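Local coordinates for CurF (Lyngbya majuscula, PDB 5DP2), which probably catalyses the NADPH-dependent formation of a cyclopropane ring during curacin A biosynthesis, as an unusual enoyl reductase of a polyketide synthase, at residues F144-G149 and F279-F285; G81-V85 and A136-M141; P121-L125 and K289-A293. All blocks are in the same frame, centred on the assembly; numbering follows the deposited sequence. Where two conformers were deposited one is given.

Interaction 1. Residues F144-G149 and F279-F285; sequences FTAYYG and FDMSDEF. With NAP (NADP nicotinamide-adenine-dinucleotide phosphate), chain B.
Tyr148 and Glu284 meet through a shared water: water 1 lies 2.6 Å from Tyr148 OH and donates to Glu284 OE2. Nearer the helix, the Tyr148 ring turns its edge to the face of Phe279. The planes stand at 89°, a T-shaped pair, and Tyr148 CD2 lies 3.8 Å from Phe279 CD2. The chi1 of -176° swings the Tyr148 ring away from its backbone N and sets its edge against Phe279. Met281 SD approaches the same Tyr148 ring obliquely, a Met-aromatic contact. The Met281 chain bends twice and brings CE to 3.4 Å from Phe144 O. The far rim of Phe279 rests against the helix backbone, with Thr145 O at the ring edge and Gly149 CA 3.8 Å from CE1. A serine in place of Phe279 would probably open a gap beside Gly149 and deprive the Tyr148 edge of its aromatic face.

The nicotinamide amide of the cofactor is fixed from both ends. Met281 N donates to NAP O7N at 2.7 Å in a nearly straight bond, and NAP N7N donates to Phe279 O at 2.8 Å. Thr145 OG1, itself bonded to Met141 O, sits 3.4 Å from NAP C4N, the carbon that carries the hydride in NADPH. Segments 144-149 and 281-285, on helices 140-153 and 281-287, have axes at 87°, with strand 275-278 leading into this corner and helix 290-305 packing against Phe144 and Glu284.

Interaction 2. Residues G81-V85 and A136-M141; sequences GVEGV and AATIFM
The carboxylate of Glu83 and the ring of Phe140 are the flat groups here. Met141 N comes to the carboxylate from above its plane, 62° out of it. The Phe140 ring meets Glu83 CB and Val82 O obliquely, with CD2 3.8 Å from Glu83 CB. Glu83 OE1 is the polar centre. It accepts from Met141 N at 2.9 Å in an almost straight bond (176°). Waters 2 and 3 also donate to it, and each donates in turn to a backbone carbonyl: water 2 to Thr138 O, water 3 to Ala137 O. One buried oxygen therefore has three donors and is joined, directly or through water, to three residues of the bend at 137-141. A chi1 of 57° and an extended chain beyond CG carry the Glu83 carboxylate to the backbone at Met141. Glu83 OE2 lies 3.3 Å from Met141 CB. It is held by Asn49 and by a salt bridge to Lys336, which probably favours the ionised carboxylate.

Apolar contacts flank this centre. Val85, in one of its two conformers, lays CG1 3.8 Å from Ala137 N and CG2 4.0 Å from Ala137 CB, on the type I turn from Ala136 to Ile139. Val82 CG2 touches Met141 CE at 3.8 Å, in one of two conformers of Met141. Strand 83-91 of the GroES-like part here meets helix 140-153, close to the nicotinamide cofactor, as in the two-domain fold of medium-chain dehydrogenases and reductases.

Interaction 3. Residues P121-L125 and K289-A293; sequences PDDLL and KQFHA
The 3-10 segment 121-123 leads into strand 124-126 and faces the N-terminal part of helix 290-305, with the CA atoms of Asp122 and Lys289 7.2 Å apart. His292 makes the central bond. Its NE2 donates to Asp122 O at 2.8 Å, a bond bent at the hydrogen (133°). The carbonyl oxygen lies close to the imidazole plane, and the ring nitrogen in turn lies in the carbonyl plane. The His292 chi1 of 68° folds the ring back over the backbone of Lys289, whose O lies 3.2 Å above one face, toward the rim. Leu125 CD2 reaches the edge of the same ring, 4.0 Å from His292 CD2.

The contact joins two parts of the medium-chain reductase fold by polar bonds as well as packing: the edge strand 124-126, which pairs with strand 103-107 in the GroES-like sheet, and helix 290-305, which comes after helix 281-287 beyond the last Rossmann strand.

At the exposed end of the contact, one of two Lys289 conformers stretches its extended chain across to Asp123. Lys289 NZ forms a salt bridge with Asp123 OD1 at 2.8 Å, on the syn lone pair of that oxygen. Asp123 OD2 is bonded to Ser120 N, which helps fix the carboxylate for the lysine. Water 4 sits between the two backbones, 2.9 Å from Asp122 O and 2.7 Å from Lys289 O.

Overall arrangement
From the N terminus, segment 81-85, which leads into strand 83-91, opens interaction 2. Segment 121-125 follows and opens interaction 3 before interaction 2 closes at 136-141, so these two cross. Interaction 1 opens just afterwards, at 144-149 on the same helix 140-153, in series with interaction 2. The chain then builds the Rossmann sheet and closes interaction 1 at 279-285. Interaction 3 closes last, at 289-293, with interaction 1 nested inside its loop. Phe140 packs on Phe285, linking interactions 1 and 2, and Phe291 packs on Tyr148 and Met281, joining 1 and 3. Interactions 2 and 3 tie the GroES-like sheet to helices 140-153 and 290-305, and interaction 1 joins helix 140-153 to helix 281-287 at the nicotinamide.

Interaction 1. Residues F144-G149 and F279-F285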
# COMPACT_ATOMS: atom_id res chain seq x y z
N PHE A 144 6.39 -1.79 0.31
CA PHE A 144 7.03 -1.84 -1.00
C PHE A 144 6.88 -0.49 -1.70
O PHE A 144 7.81 -0.00 -2.35
CB PHE A 144 6.51 -3.01 -1.86
CG PHE A 144 7.08 -4.36 -1.48
CD1 PHE A 144 7.08 -4.85 -0.18
CD2 PHE A 144 7.59 -5.20 -2.48
CE1 PHE A 144 7.57 -6.10 0.13
CE2 PHE A 144 8.09 -6.46 -2.17
CZ PHE A 144 8.08 -6.91 -0.87
N THR A 145 5.69 0.15 -1.56
CA THR A 145 5.47 1.47 -2.14
C THR A 145 6.40 2.50 -1.53
O THR A 145 7.06 3.27 -2.23
CB THR A 145 4.00 1.88 -1.91
OG1 THR A 145 3.12 0.96 -2.58
CG2 THR A 145 3.69 3.26 -2.46
N ALA A 146 6.44 2.54 -0.20
CA ALA A 146 7.26 3.54 0.49
C ALA A 146 8.75 3.32 0.22
O ALA A 146 9.50 4.28 0.07
CB ALA A 146 6.95 3.55 1.96
N TYR A 147 9.20 2.07 0.17
CA TYR A 147 10.61 1.80 -0.08
C TYR A 147 10.99 2.17 -1.50
O TYR A 147 12.03 2.81 -1.74
CB TYR A 147 10.91 0.31 0.18
CG TYR A 147 12.39 -0.02 0.11
CD1 TYR A 147 13.22 0.16 1.20
CD2 TYR A 147 12.96 -0.53 -1.05
CE1 TYR A 147 14.56 -0.16 1.15
CE2 TYR A 147 14.32 -0.83 -1.11
CZ TYR A 147 15.11 -0.64 0.00
OH TYR A 147 16.46 -0.94 -0.02
N TYR A 148 10.17 1.78 -2.48
CA TYR A 148 10.48 2.15 -3.86
C TYR A 148 10.57 3.66 -4.01
O TYR A 148 11.50 4.19 -4.62
CB TYR A 148 9.43 1.54 -4.80
CG TYR A 148 9.74 1.78 -6.24
CD1 TYR A 148 10.92 1.32 -6.81
CD2 TYR A 148 8.85 2.48 -7.05
CE1 TYR A 148 11.21 1.53 -8.14
CE2 TYR A 148 9.12 2.68 -8.39
CZ TYR A 148 10.30 2.20 -8.94
OH TYR A 148 10.59 2.41 -10.28
N GLY A 149 9.60 4.38 -3.44
CA GLY A 149 9.61 5.83 -3.56
C GLY A 149 10.78 6.49 -2.83
O GLY A 149 11.46 7.36 -3.39
N PHE A 279 4.38 7.34 -9.65
CA PHE A 279 4.44 5.94 -10.03
C PHE A 279 3.21 5.22 -9.52
O PHE A 279 2.51 5.70 -8.62
CB PHE A 279 5.71 5.22 -9.52
CG PHE A 279 5.86 5.17 -8.01
CD1 PHE A 279 6.46 6.19 -7.31
CD2 PHE A 279 5.42 4.08 -7.28
CE1 PHE A 279 6.63 6.11 -5.94
CE2 PHE A 279 5.55 4.03 -5.91
CZ PHE A 279 6.17 5.04 -5.23
N ASP A 280 2.96 4.03 -10.10
CA ASP A 280 1.86 3.15 -9.71
C ASP A 280 2.43 1.75 -9.54
O ASP A 280 2.88 1.13 -10.52
CB ASP A 280 0.72 3.20 -10.74
CG ASP A 280 -0.50 2.40 -10.29
OD1 ASP A 280 -0.31 1.38 -9.62
OD2 ASP A 280 -1.65 2.77 -10.61
N MET A 281 2.46 1.29 -8.30
CA MET A 281 3.06 -0.01 -8.02
C MET A 281 2.39 -1.16 -8.74
O MET A 281 3.06 -2.12 -9.14
CB MET A 281 3.08 -0.28 -6.53
CG MET A 281 3.96 0.64 -5.75
SD MET A 281 5.74 0.45 -6.08
CE MET A 281 6.06 -1.01 -5.12
N SER A 282 1.07 -1.09 -8.89
CA SER A 282 0.39 -2.14 -9.65
C SER A 282 0.93 -2.25 -11.08
O SER A 282 1.18 -3.36 -11.57
CB SER A 282 -1.13 -1.96 -9.57
OG SER A 282 -1.58 -0.80 -10.20
N ASP A 283 1.17 -1.11 -11.74
CA ASP A 283 1.78 -1.14 -13.04
C ASP A 283 3.18 -1.77 -13.01
O ASP A 283 3.58 -2.52 -13.88
CB ASP A 283 1.95 0.28 -13.63
CG ASP A 283 0.66 0.97 -14.04
OD1 ASP A 283 -0.33 0.28 -14.31
OD2 ASP A 283 0.69 2.23 -14.11
N GLU A 284 3.95 -1.41 -11.96
CA GLU A 284 5.32 -1.95 -11.83
C GLU A 284 5.31 -3.45 -11.63
O GLU A 284 6.20 -4.16 -12.18
CB GLU A 284 6.04 -1.26 -10.67
CG GLU A 284 6.23 0.24 -10.85
CD GLU A 284 7.14 0.61 -11.99
OE1 GLU A 284 8.07 -0.18 -12.32
OE2 GLU A 284 6.94 1.69 -12.58
N PHE A 285 4.37 -3.97 -10.83
CA PHE A 285 4.30 -5.40 -10.56
C PHE A 285 3.96 -6.19 -11.84
O PHE A 285 4.56 -7.24 -12.09
CB PHE A 285 3.30 -5.71 -9.45
CG PHE A 285 3.69 -5.16 -8.08
CD1 PHE A 285 4.97 -5.27 -7.60
CD2 PHE A 285 2.74 -4.57 -7.27
CE1 PHE A 285 5.32 -4.79 -6.34
CE2 PHE A 285 3.08 -4.10 -6.02
CZ PHE A 285 4.36 -4.21 -5.55
PA NAP B . -4.42 5.13 3.79
O1A NAP B . -4.43 4.19 4.94
O2A NAP B . -3.31 6.10 3.65
O5B NAP B . -5.83 5.88 3.80
C5B NAP B . -6.04 7.08 3.05
C4B NAP B . -5.39 8.30 3.68
O4B NAP B . -5.81 9.44 2.97
C3B NAP B . -5.74 8.50 5.13
O3B NAP B . -4.55 8.36 5.90
C2B NAP B . -6.32 9.92 5.22
O2B NAP B . -5.84 10.77 6.22
C1B NAP B . -5.90 10.54 3.90
N9A NAP B . -6.87 11.47 3.32
C8A NAP B . -7.94 11.14 2.52
N7A NAP B . -8.62 12.26 2.17
C5A NAP B . -7.97 13.29 2.73
C6A NAP B . -8.15 14.71 2.74
N6A NAP B . -9.18 15.26 2.06
N1A NAP B . -7.28 15.45 3.41
C2A NAP B . -6.27 14.87 4.07
N3A NAP B . -6.00 13.56 4.13
C4A NAP B . -6.85 12.79 3.48
O3 NAP B . -4.54 4.30 2.41
PN NAP B . -3.42 3.49 1.62
O1N NAP B . -4.06 2.27 1.09
O2N NAP B . -2.17 3.35 2.45
O5D NAP B . -3.16 4.44 0.40
C5D NAP B . -2.55 5.73 0.64
C4D NAP B . -2.75 6.64 -0.59
O4D NAP B . -1.79 6.29 -1.55
C3D NAP B . -4.11 6.48 -1.30
O3D NAP B . -4.43 7.72 -1.94
C2D NAP B . -3.84 5.38 -2.30
O2D NAP B . -4.75 5.47 -3.40
C1D NAP B . -2.41 5.66 -2.69
N1N NAP B . -1.50 4.55 -3.03
C2N NAP B . -0.83 4.57 -4.21
C3N NAP B . 0.06 3.57 -4.58
C7N NAP B . 0.77 3.65 -5.89
O7N NAP B . 1.35 2.64 -6.22
N7N NAP B . 0.72 4.80 -6.60
C4N NAP B . 0.27 2.49 -3.71
C5N NAP B . -0.43 2.49 -2.50
C6N NAP B . -1.30 3.53 -2.17
P2B NAP B . -6.24 10.66 7.76
O1X NAP B . -5.63 9.36 8.28
O2X NAP B . -5.61 11.89 8.35
O3X NAP B . -7.75 10.64 7.83
O HOH W 1 8.72 3.63 -11.54

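Interaction 2. Residues G81-V85 and A136-M141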
# COMPACT_ATOMS: atom_id res chain seq x y z
N GLY A 81 -8.02 -7.64 -3.21
CA GLY A 81 -6.94 -8.21 -2.42
C GLY A 81 -5.64 -8.11 -3.21
O GLY A 81 -5.25 -9.06 -3.93
N VAL A 82 -4.97 -6.98 -3.08
CA VAL A 82 -3.77 -6.68 -3.82
C VAL A 82 -2.50 -7.14 -3.08
O VAL A 82 -1.38 -6.93 -3.54
CB VAL A 82 -3.72 -5.20 -4.25
CG1 VAL A 82 -4.85 -4.87 -5.21
CG2 VAL A 82 -3.73 -4.26 -3.05
N GLU A 83 -2.71 -7.81 -1.95
CA GLU A 83 -1.66 -8.34 -1.10
C GLU A 83 -2.35 -9.25 -0.09
O GLU A 83 -3.56 -9.11 0.15
CB GLU A 83 -0.91 -7.21 -0.36
CG GLU A 83 -1.85 -6.33 0.47
CD GLU A 83 -1.17 -5.22 1.27
OE1 GLU A 83 -0.04 -5.47 1.77
OE2 GLU A 83 -1.78 -4.13 1.39
N GLY A 84 -1.61 -10.14 0.53
CA GLY A 84 -2.11 -10.90 1.65
C GLY A 84 -1.13 -11.95 2.10
O GLY A 84 0.02 -11.97 1.61
N VAL A 85 -1.57 -12.79 3.03
CA VAL A 85 -0.70 -13.82 3.59
C VAL A 85 -1.49 -15.09 3.79
O VAL A 85 -2.70 -15.06 4.03
CB VAL A 85 -0.05 -13.40 4.95
CG1 VAL A 85 0.83 -12.18 4.79
CG2 VAL A 85 -1.11 -13.16 6.00
N ALA A 136 2.14 -9.82 9.53
CA ALA A 136 2.76 -9.91 8.22
C ALA A 136 1.88 -9.33 7.12
O ALA A 136 2.38 -8.83 6.12
CB ALA A 136 3.17 -11.34 7.89
N ALA A 137 0.56 -9.37 7.34
CA ALA A 137 -0.42 -8.82 6.38
C ALA A 137 -0.33 -7.31 6.28
O ALA A 137 -0.94 -6.75 5.37
CB ALA A 137 -1.82 -9.25 6.75
N THR A 138 0.39 -6.64 7.19
CA THR A 138 0.54 -5.19 7.08
C THR A 138 1.66 -4.77 6.14
O THR A 138 1.80 -3.57 5.88
CB THR A 138 0.77 -4.54 8.46
OG1 THR A 138 2.10 -4.83 8.95
CG2 THR A 138 -0.27 -4.90 9.47
N ILE A 139 2.48 -5.71 5.65
CA ILE A 139 3.77 -5.33 5.05
C ILE A 139 3.73 -4.92 3.58
O ILE A 139 4.25 -3.87 3.22
CB ILE A 139 4.81 -6.48 5.24
CG1 ILE A 139 5.11 -6.68 6.73
CG2 ILE A 139 6.07 -6.19 4.44
CD1 ILE A 139 5.99 -7.87 7.02
N PHE A 140 3.21 -5.80 2.70
CA PHE A 140 3.60 -5.74 1.28
C PHE A 140 3.32 -4.41 0.59
O PHE A 140 4.25 -3.73 0.15
CB PHE A 140 2.93 -6.91 0.52
CG PHE A 140 3.31 -6.98 -0.93
CD1 PHE A 140 4.50 -7.58 -1.34
CD2 PHE A 140 2.50 -6.41 -1.91
CE1 PHE A 140 4.86 -7.61 -2.68
CE2 PHE A 140 2.86 -6.44 -3.25
CZ PHE A 140 4.05 -7.03 -3.63
N MET A 141 2.05 -4.03 0.41
CA MET A 141 1.82 -2.89 -0.44
C MET A 141 2.38 -1.61 0.18
O MET A 141 3.00 -0.78 -0.51
CB MET A 141 0.35 -2.77 -0.79
CG MET A 141 0.05 -1.74 -1.84
SD MET A 141 0.80 -1.96 -3.45
CE MET A 141 -0.29 -3.19 -4.15
O HOH W 2 0.75 -3.19 3.26
O HOH W 3 -0.43 -7.97 2.92

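Interaction 3. Residues P121-L125 and K289-A293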
# COMPACT_ATOMS: atom_id res chain seq x y z
N PRO A 121 4.60 -19.81 -8.61
CA PRO A 121 5.60 -19.75 -7.54
C PRO A 121 6.31 -18.41 -7.43
O PRO A 121 6.71 -18.05 -6.34
CB PRO A 121 6.60 -20.86 -7.89
CG PRO A 121 6.01 -21.63 -8.95
CD PRO A 121 4.81 -20.97 -9.50
N ASP A 122 6.50 -17.71 -8.55
CA ASP A 122 7.19 -16.42 -8.56
C ASP A 122 6.34 -15.27 -8.02
O ASP A 122 6.81 -14.14 -7.92
CB ASP A 122 7.67 -16.06 -9.96
CG ASP A 122 8.75 -17.01 -10.48
OD1 ASP A 122 9.42 -17.71 -9.68
OD2 ASP A 122 8.93 -17.04 -11.71
N ASP A 123 5.10 -15.56 -7.65
CA ASP A 123 4.20 -14.56 -7.07
C ASP A 123 4.16 -14.62 -5.55
O ASP A 123 3.32 -13.95 -4.95
CB ASP A 123 2.73 -14.81 -7.52
CG ASP A 123 2.48 -14.70 -8.98
OD1 ASP A 123 2.97 -13.73 -9.50
OD2 ASP A 123 1.75 -15.54 -9.56
N LEU A 124 5.00 -15.46 -4.95
CA LEU A 124 5.00 -15.68 -3.51
C LEU A 124 6.35 -15.31 -2.91
O LEU A 124 7.41 -15.50 -3.56
CB LEU A 124 4.72 -17.17 -3.22
CG LEU A 124 3.37 -17.67 -3.73
CD1 LEU A 124 3.24 -19.16 -3.45
CD2 LEU A 124 2.22 -16.88 -3.14
N LEU A 125 6.32 -14.84 -1.67
CA LEU A 125 7.51 -14.48 -0.89
C LEU A 125 7.41 -15.18 0.46
O LEU A 125 6.33 -15.35 1.00
CB LEU A 125 7.56 -12.96 -0.68
CG LEU A 125 7.66 -12.11 -1.97
CD1 LEU A 125 7.43 -10.64 -1.63
CD2 LEU A 125 8.99 -12.33 -2.68
N LYS A 289 7.92 -9.25 -13.03
CA LYS A 289 7.76 -10.03 -11.79
C LYS A 289 8.98 -10.08 -10.90
O LYS A 289 8.88 -10.44 -9.73
CB LYS A 289 7.20 -11.42 -12.04
CG LYS A 289 5.73 -11.40 -12.42
CD LYS A 289 5.01 -12.68 -12.07
CE LYS A 289 3.53 -12.52 -12.37
NZ LYS A 289 2.82 -13.82 -12.30
N GLN A 290 10.14 -9.73 -11.46
CA GLN A 290 11.34 -9.63 -10.63
C GLN A 290 11.35 -8.37 -9.79
O GLN A 290 12.15 -8.26 -8.87
CB GLN A 290 12.61 -9.73 -11.46
CG GLN A 290 12.85 -11.11 -12.07
CD GLN A 290 12.85 -12.22 -11.01
OE1 GLN A 290 13.55 -12.12 -10.00
NE2 GLN A 290 12.06 -13.27 -11.24
N PHE A 291 10.49 -7.40 -10.08
CA PHE A 291 10.47 -6.16 -9.32
C PHE A 291 10.19 -6.42 -7.84
O PHE A 291 10.94 -5.96 -6.95
CB PHE A 291 9.46 -5.22 -9.97
CG PHE A 291 9.27 -3.89 -9.29
CD1 PHE A 291 10.21 -2.91 -9.44
CD2 PHE A 291 8.14 -3.57 -8.59
CE1 PHE A 291 10.06 -1.68 -8.87
CE2 PHE A 291 7.97 -2.31 -8.02
CZ PHE A 291 8.94 -1.37 -8.17
N HIS A 292 9.13 -7.19 -7.54
CA HIS A 292 8.83 -7.44 -6.14
C HIS A 292 9.89 -8.30 -5.47
O HIS A 292 10.16 -8.14 -4.28
CB HIS A 292 7.42 -8.01 -5.92
CG HIS A 292 7.20 -9.39 -6.44
ND1 HIS A 292 6.46 -9.65 -7.57
CD2 HIS A 292 7.55 -10.60 -5.93
CE1 HIS A 292 6.40 -10.96 -7.76
NE2 HIS A 292 7.06 -11.55 -6.79
N ALA A 293 10.49 -9.23 -6.21
CA ALA A 293 11.52 -10.09 -5.67
C ALA A 293 12.74 -9.27 -5.24
O ALA A 293 13.31 -9.50 -4.17
CB ALA A 293 11.94 -11.13 -6.71
O HOH W 4 9.31 -12.91 -8.72